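Local coordinates for protein ATP phosphoribosyltransferase regulatory subunit (Thermotoga maritima, PDB 1USY) that is probably required for the first step of histidine biosynthesis and may allow histidine to feedback-regulate ATP phosphoribosyltransferase, at residues V9-F12 with Y13-T17; V114-A117 with S118-E122; I162-L165 with S166-K170. One frame throughout, in Å; residues are numbered along the deposited sequence.

How the interactions relate
The three contacts follow one another along the chain, each in the closing turns of a helix: interaction 1 ends helix 6-16, interaction 2 ends helix 103-120 and interaction 3 ends helix 159-168. The first two are neighbours, their centres about 12 Å apart, because their helices pack against each other; a salt bridge from Lys15 NZ to Glu119 OE1 (2.7 Å) and a probable hydrogen bond between Ser11 OG and Glu119 OE2 join them. Interaction 3 lies far off, its centre about 51 Å from that of interaction 1 and about 43 Å from that of interaction 2. One side of this class-II aminoacyl-tRNA synthetase family subunit thus holds paired helices against the large mixed sheet, while the distant helix lies near bound histidine.

Interaction 1 of 3, residues V9-F12 with Y13-T17; sequences VFSF and YSKAT
Phe10 and Tyr13 both place CG anti to the backbone N (chi1 170° and 155°), which brings Phe10 CD1 to the in-plane edge of the Tyr13 ring, 3.9 Å from Tyr13 CD2. This i to i+3 contact belongs to the last turns of helix 6-16. Ser14 turns the other way: OG lies beside its own backbone N (chi1 -46°), folding back over the preceding turn. There its hydroxyl donates to Phe10 O at 2.9 Å, from above the carbonyl plane and not on a lone pair, and also sits over one face of the Phe10 ring, offset toward the rim. Phe10 O therefore accepts two bonds from one residue, since Ser14 N gives the regular helical bond as well. The neighbouring i to i+4 bonds, Tyr13 N to Val9 O and Ala16 N to Phe12 O, measure 3.0 and 2.9 Å, as expected of a regular helix.

Phe12 is buried, its side chain packed on Ile112 and Ile113 of helix 103-120 and on Leu93 and Leu95 of strand 86-98. On the subunit-facing side, Phe10 stacks with Phe10 of the second subunit, and Tyr13 meets Phe6 of that subunit, so this helix contributes aromatic rings to the contact with the second subunit. Lys15 runs back alongside Ser11, its NZ forming salt bridges with Glu115 and Glu119, while Ser11 OG bonds Glu119; Lys15 CE comes within 3.5 Å of Ser11 OG.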
loop_
_atom_site.group_PDB
_atom_site.type_symbol
_atom_site.label_atom_id
_atom_site.label_comp_id
_atom_site.label_asym_id
_atom_site.label_seq_id
_atom_site.Cartn_x
_atom_site.Cartn_y
_atom_site.Cartn_z
ATOM N N VAL B 9 0.479 -0.769 35.958
ATOM C CA VAL B 9 1.553 -0.035 35.290
ATOM C C VAL B 9 2.361 0.845 36.253
ATOM O O VAL B 9 3.576 0.818 36.202
ATOM C CB VAL B 9 1.039 0.766 34.102
ATOM C CG1 VAL B 9 2.159 1.211 33.287
ATOM C CG2 VAL B 9 0.147 -0.120 33.258
ATOM N N PHE B 10 1.701 1.587 37.140
ATOM C CA PHE B 10 2.410 2.410 38.123
ATOM C C PHE B 10 3.244 1.555 39.066
ATOM O O PHE B 10 4.401 1.885 39.380
ATOM C CB PHE B 10 1.431 3.245 38.957
ATOM C CG PHE B 10 2.083 3.932 40.164
ATOM C CD1 PHE B 10 2.888 5.070 39.998
ATOM C CD2 PHE B 10 1.894 3.441 41.454
ATOM C CE1 PHE B 10 3.476 5.704 41.098
ATOM C CE2 PHE B 10 2.481 4.062 42.552
ATOM C CZ PHE B 10 3.276 5.205 42.365
ATOM N N SER B 11 2.631 0.465 39.532
ATOM C CA SER B 11 3.270 -0.459 40.441
ATOM C C SER B 11 4.571 -1.022 39.855
ATOM O O SER B 11 5.602 -1.007 40.524
ATOM C CB SER B 11 2.294 -1.583 40.790
ATOM O OG SER B 11 2.904 -2.568 41.624
ATOM N N PHE B 12 4.495 -1.487 38.606
ATOM C CA PHE B 12 5.608 -2.084 37.872
ATOM C C PHE B 12 6.718 -1.073 37.670
ATOM O O PHE B 12 7.877 -1.396 37.820
ATOM C CB PHE B 12 5.130 -2.605 36.499
ATOM C CG PHE B 12 6.211 -3.247 35.695
ATOM C CD1 PHE B 12 6.641 -4.544 35.998
ATOM C CD2 PHE B 12 6.790 -2.576 34.624
ATOM C CE1 PHE B 12 7.662 -5.141 35.270
ATOM C CE2 PHE B 12 7.808 -3.170 33.856
ATOM C CZ PHE B 12 8.252 -4.452 34.188
ATOM N N TYR B 13 6.322 0.148 37.323
ATOM C CA TYR B 13 7.189 1.315 37.230
ATOM C C TYR B 13 7.890 1.612 38.564
ATOM O O TYR B 13 9.044 2.035 38.574
ATOM C CB TYR B 13 6.346 2.527 36.767
ATOM C CG TYR B 13 6.907 3.879 37.175
ATOM C CD1 TYR B 13 8.119 4.346 36.636
ATOM C CD2 TYR B 13 6.245 4.684 38.109
ATOM C CE1 TYR B 13 8.659 5.565 37.013
ATOM C CE2 TYR B 13 6.783 5.917 38.491
ATOM C CZ TYR B 13 7.993 6.350 37.935
ATOM O OH TYR B 13 8.536 7.570 38.288
ATOM N N SER B 14 7.198 1.418 39.691
ATOM C CA SER B 14 7.855 1.573 40.999
ATOM C C SER B 14 8.858 0.477 41.263
ATOM O O SER B 14 9.952 0.745 41.722
ATOM C CB SER B 14 6.852 1.675 42.157
ATOM O OG SER B 14 5.819 2.575 41.795
ATOM N N LYS B 15 8.488 -0.755 40.972
ATOM C CA LYS B 15 9.422 -1.855 41.133
ATOM C C LYS B 15 10.675 -1.627 40.314
ATOM O O LYS B 15 11.779 -1.815 40.832
ATOM C CB LYS B 15 8.783 -3.187 40.768
ATOM C CG LYS B 15 7.648 -3.565 41.679
ATOM C CD LYS B 15 6.888 -4.773 41.136
ATOM C CE LYS B 15 5.489 -4.866 41.721
ATOM N NZ LYS B 15 5.458 -4.552 43.172
ATOM N N ALA B 16 10.496 -1.189 39.059
ATOM C CA ALA B 16 11.612 -0.994 38.137
ATOM C C ALA B 16 12.513 0.211 38.453
ATOM O O ALA B 16 13.746 0.068 38.482
ATOM C CB ALA B 16 11.127 -0.939 36.716
ATOM N N THR B 17 11.907 1.385 38.666
ATOM C CA THR B 17 12.671 2.600 38.917
ATOM C C THR B 17 13.012 2.597 40.388
ATOM O O THR B 17 12.527 3.439 41.145
ATOM C CB THR B 17 11.887 3.940 38.519
ATOM O OG1 THR B 17 10.492 3.818 38.807
ATOM C CG2 THR B 17 11.910 4.252 36.953
#

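Interaction 2 of 3, residues V114-A117 with S118-E122; sequences VESA and SEFFE
Val114 O receives Ser118 N at 2.8 Å in a nearly straight bond (168° at the hydrogen), the firm i to i+4 link of this last stretch of helix 103-120. Next, Glu115 O faces the Ser118 hydroxyl: OG, placed between its own backbone N and carbonyl carbon (chi1 62°), lies within reach of both carbonyls, 3.1 Å from Glu115 O and 3.2 Å from Val114 O. The Glu115 and Glu119 carboxylates approach to 4.4 Å between OE2 and OE1; Lys15 of helix 6-16 bridges both, probably offsetting their repulsion. Ser116 offers CB to the Phe120 ring, 3.6 Å from CE1, and its OG bonds Ile112 O. An alanine in place of Phe120 would probably leave Ser116 CB, Ser11 and Phe12 without the ring they touch, opening a gap between the two helices. Ala117 O accepts Phe121 N at 3.1 Å and lies in the plane of the Phe121 ring, at its edge, where the helix ends.

Phe120 and Ser116 face helix 6-16, whereas Ala117 and Phe121 rest on Val250 of strand 248-257, and Val114 and Ala117 on Ile241 of strand 237-243.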
loop_
_atom_site.group_PDB
_atom_site.type_symbol
_atom_site.label_atom_id
_atom_site.label_comp_id
_atom_site.label_asym_id
_atom_site.label_seq_id
_atom_site.Cartn_x
_atom_site.Cartn_y
_atom_site.Cartn_z
ATOM N N VAL B 114 8.617 -11.658 38.190
ATOM C CA VAL B 114 7.920 -12.619 39.049
ATOM C C VAL B 114 7.097 -11.883 40.105
ATOM O O VAL B 114 5.895 -12.171 40.266
ATOM C CB VAL B 114 8.900 -13.625 39.752
ATOM C CG1 VAL B 114 8.223 -14.394 40.902
ATOM C CG2 VAL B 114 9.523 -14.588 38.748
ATOM N N GLU B 115 7.726 -10.956 40.838
ATOM C CA GLU B 115 6.998 -10.220 41.882
ATOM C C GLU B 115 5.787 -9.511 41.280
ATOM O O GLU B 115 4.685 -9.520 41.891
ATOM C CB GLU B 115 7.867 -9.200 42.593
ATOM C CG GLU B 115 7.102 -8.386 43.617
ATOM C CD GLU B 115 7.941 -7.318 44.261
ATOM O OE1 GLU B 115 9.174 -7.393 44.174
ATOM O OE2 GLU B 115 7.371 -6.393 44.873
ATOM N N SER B 116 5.989 -8.928 40.093
ATOM C CA SER B 116 4.902 -8.286 39.365
ATOM C C SER B 116 3.803 -9.265 39.001
ATOM O O SER B 116 2.619 -8.937 39.092
ATOM C CB SER B 116 5.407 -7.595 38.098
ATOM O OG SER B 116 6.276 -6.539 38.462
ATOM N N ALA B 117 4.185 -10.466 38.589
ATOM C CA ALA B 117 3.189 -11.430 38.120
ATOM C C ALA B 117 2.377 -12.002 39.288
ATOM O O ALA B 117 1.156 -12.143 39.216
ATOM C CB ALA B 117 3.828 -12.543 37.259
ATOM N N SER B 118 3.055 -12.283 40.384
ATOM C CA SER B 118 2.359 -12.808 41.533
ATOM C C SER B 118 1.455 -11.759 42.195
ATOM O O SER B 118 0.600 -12.105 43.005
ATOM C CB SER B 118 3.341 -13.417 42.523
ATOM O OG SER B 118 4.220 -12.430 42.984
ATOM N N GLU B 119 1.605 -10.493 41.834
ATOM C CA GLU B 119 0.720 -9.459 42.378
ATOM C C GLU B 119 -0.305 -8.944 41.341
ATOM O O GLU B 119 -1.353 -8.429 41.701
ATOM C CB GLU B 119 1.522 -8.331 43.057
ATOM C CG GLU B 119 1.780 -7.094 42.195
ATOM C CD GLU B 119 2.189 -5.835 42.978
ATOM O OE1 GLU B 119 3.187 -5.911 43.749
ATOM O OE2 GLU B 119 1.522 -4.763 42.809
ATOM N N PHE B 120 -0.028 -9.140 40.059
ATOM C CA PHE B 120 -0.978 -8.745 39.018
ATOM C C PHE B 120 -2.038 -9.795 38.702
ATOM O O PHE B 120 -3.109 -9.473 38.207
ATOM C CB PHE B 120 -0.252 -8.331 37.730
ATOM C CG PHE B 120 0.672 -7.150 37.902
ATOM C CD1 PHE B 120 1.578 -6.823 36.900
ATOM C CD2 PHE B 120 0.657 -6.374 39.080
ATOM C CE1 PHE B 120 2.465 -5.737 37.068
ATOM C CE2 PHE B 120 1.518 -5.296 39.251
ATOM C CZ PHE B 120 2.437 -4.971 38.237
ATOM N N PHE B 121 -1.743 -11.042 38.994
ATOM C CA PHE B 121 -2.662 -12.108 38.674
ATOM C C PHE B 121 -3.074 -12.798 39.944
ATOM O O PHE B 121 -2.312 -12.827 40.916
ATOM C CB PHE B 121 -2.019 -13.079 37.694
ATOM C CG PHE B 121 -1.638 -12.434 36.412
ATOM C CD1 PHE B 121 -0.368 -11.880 36.263
ATOM C CD2 PHE B 121 -2.563 -12.328 35.356
ATOM C CE1 PHE B 121 0.005 -11.240 35.061
ATOM C CE2 PHE B 121 -2.212 -11.662 34.135
ATOM C CZ PHE B 121 -0.913 -11.131 33.997
ATOM N N GLU B 122 -4.282 -13.355 39.940
ATOM C CA GLU B 122 -4.848 -13.870 41.162
ATOM C C GLU B 122 -4.102 -15.097 41.499
ATOM O O GLU B 122 -3.676 -15.309 42.636
ATOM C CB GLU B 122 -6.335 -14.206 40.998
ATOM C CG GLU B 122 -7.255 -13.325 41.846
ATOM C CD GLU B 122 -7.639 -12.023 41.133
ATOM O OE1 GLU B 122 -6.895 -11.009 41.276
ATOM O OE2 GLU B 122 -8.687 -12.009 40.421
#

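Interaction 3 of 3, residues I162-L165 with S166-K170; sequences IEFL and SHMKK
Met168 lies one turn beyond Phe164, and its CB sits over one face of the Phe164 ring, 4.2 Å from the centroid and 23° off the ring normal, a CH-pi contact displaced toward the rim. From there CG, anti to the backbone N (chi1 -180°), lies 4.1 Å from Phe164 CZ. Bends at chi2 and chi3 then carry the chain off the ring: SD stands 5.3 Å from the centroid, 47° from the normal, an oblique Met-aromatic contact, and CE ends the chain pointing away from Phe164.

In the backbone, Phe164 O takes two amides. Met168 N arrives nearly straight at 3.0 Å, whereas His167 N comes from well above the carbonyl plane; these i to i+4 and i to i+3 bonds on one oxygen fit a helix tightening toward its end. Leu165 CD2 touches Lys169 CB at 3.8 Å, and Lys169, the first residue to leave helical angles, still gives its N to Leu165 O at 3.3 Å.

On another flank, Ile162 is buried against Val176 and Ile180 of helix 174-185 and Leu165 against Val150 of helix 147-156. The Phe164 side chain also packs on a basic side chain of another protein and is about 8 Å from a bound histidine. The arrangement is an i to i+4 Met-aromatic pair closing helix 159-168, which is joined through Ile162 to Ile180, one of the residues lining a histidine pocket.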
loop_
_atom_site.group_PDB
_atom_site.type_symbol
_atom_site.label_atom_id
_atom_site.label_comp_id
_atom_site.label_asym_id
_atom_site.label_seq_id
_atom_site.Cartn_x
_atom_site.Cartn_y
_atom_site.Cartn_z
ATOM N N ILE B 162 10.372 -40.389 19.976
ATOM C CA ILE B 162 11.744 -40.579 20.417
ATOM C C ILE B 162 12.030 -42.057 20.717
ATOM O O ILE B 162 13.025 -42.592 20.251
ATOM C CB ILE B 162 12.071 -39.658 21.613
ATOM C CG1 ILE B 162 12.456 -38.275 21.098
ATOM C CG2 ILE B 162 13.207 -40.226 22.451
ATOM C CD1 ILE B 162 11.985 -37.155 21.976
ATOM N N GLU B 163 11.164 -42.717 21.482
ATOM C CA GLU B 163 11.364 -44.135 21.770
ATOM C C GLU B 163 11.392 -44.970 20.481
ATOM O O GLU B 163 12.176 -45.910 20.368
ATOM C CB GLU B 163 10.313 -44.675 22.742
ATOM C CG GLU B 163 10.031 -43.754 23.905
ATOM C CD GLU B 163 10.161 -44.427 25.252
ATOM O OE1 GLU B 163 9.098 -44.781 25.835
ATOM O OE2 GLU B 163 11.323 -44.581 25.733
ATOM N N PHE B 164 10.551 -44.599 19.524
ATOM C CA PHE B 164 10.511 -45.203 18.195
ATOM C C PHE B 164 11.749 -44.837 17.362
ATOM O O PHE B 164 12.280 -45.670 16.654
ATOM C CB PHE B 164 9.214 -44.797 17.461
ATOM C CG PHE B 164 9.178 -45.185 15.998
ATOM C CD1 PHE B 164 8.969 -46.514 15.613
ATOM C CD2 PHE B 164 9.336 -44.222 15.005
ATOM C CE1 PHE B 164 8.939 -46.876 14.270
ATOM C CE2 PHE B 164 9.304 -44.572 13.650
ATOM C CZ PHE B 164 9.101 -45.899 13.283
ATOM N N LEU B 165 12.204 -43.597 17.432
ATOM C CA LEU B 165 13.450 -43.224 16.775
ATOM C C LEU B 165 14.632 -44.008 17.348
ATOM O O LEU B 165 15.550 -44.361 16.609
ATOM C CB LEU B 165 13.717 -41.734 16.920
ATOM C CG LEU B 165 13.847 -40.932 15.626
ATOM C CD1 LEU B 165 14.621 -39.662 15.928
ATOM C CD2 LEU B 165 14.523 -41.715 14.506
ATOM N N SER B 166 14.595 -44.274 18.658
ATOM C CA SER B 166 15.571 -45.121 19.356
ATOM C C SER B 166 15.728 -46.565 18.788
ATOM O O SER B 166 16.652 -47.293 19.171
ATOM C CB SER B 166 15.210 -45.184 20.842
ATOM O OG SER B 166 16.353 -45.370 21.655
ATOM N N HIS B 167 14.842 -46.969 17.878
ATOM C CA HIS B 167 14.874 -48.316 17.303
ATOM C C HIS B 167 14.987 -48.306 15.770
ATOM O O HIS B 167 15.825 -49.008 15.206
ATOM C CB HIS B 167 13.638 -49.124 17.741
ATOM C CG HIS B 167 13.811 -49.854 19.046
ATOM N ND1 HIS B 167 13.554 -51.207 19.183
ATOM C CD2 HIS B 167 14.200 -49.421 20.273
ATOM C CE1 HIS B 167 13.781 -51.570 20.435
ATOM N NE2 HIS B 167 14.176 -50.508 21.114
ATOM N N MET B 168 14.143 -47.520 15.105
ATOM C CA MET B 168 14.124 -47.459 13.634
ATOM C C MET B 168 15.422 -46.876 13.050
ATOM O O MET B 168 15.842 -47.228 11.937
ATOM C CB MET B 168 12.912 -46.662 13.138
ATOM C CG MET B 168 12.802 -46.546 11.607
ATOM S SD MET B 168 12.978 -44.825 11.045
ATOM C CE MET B 168 14.051 -45.001 9.597
ATOM N N LYS B 169 16.039 -45.977 13.805
ATOM C CA LYS B 169 17.349 -45.437 13.463
ATOM C C LYS B 169 18.240 -45.658 14.684
ATOM O O LYS B 169 18.308 -44.814 15.577
ATOM C CB LYS B 169 17.228 -43.954 13.085
ATOM C CG LYS B 169 18.003 -43.542 11.842
ATOM C CD LYS B 169 17.545 -44.279 10.580
ATOM C CE LYS B 169 18.667 -45.147 10.000
ATOM N NZ LYS B 169 19.506 -44.395 9.023
ATOM N N LYS B 170 18.892 -46.821 14.713
ATOM C CA LYS B 170 19.630 -47.320 15.877
ATOM C C LYS B 170 20.586 -46.286 16.498
ATOM O O LYS B 170 21.658 -46.011 15.951
ATOM C CB LYS B 170 20.406 -48.600 15.506
ATOM C CG LYS B 170 19.552 -49.881 15.301
ATOM C CD LYS B 170 18.669 -50.236 16.525
ATOM C CE LYS B 170 19.482 -50.698 17.746
ATOM N NZ LYS B 170 18.642 -51.358 18.801
#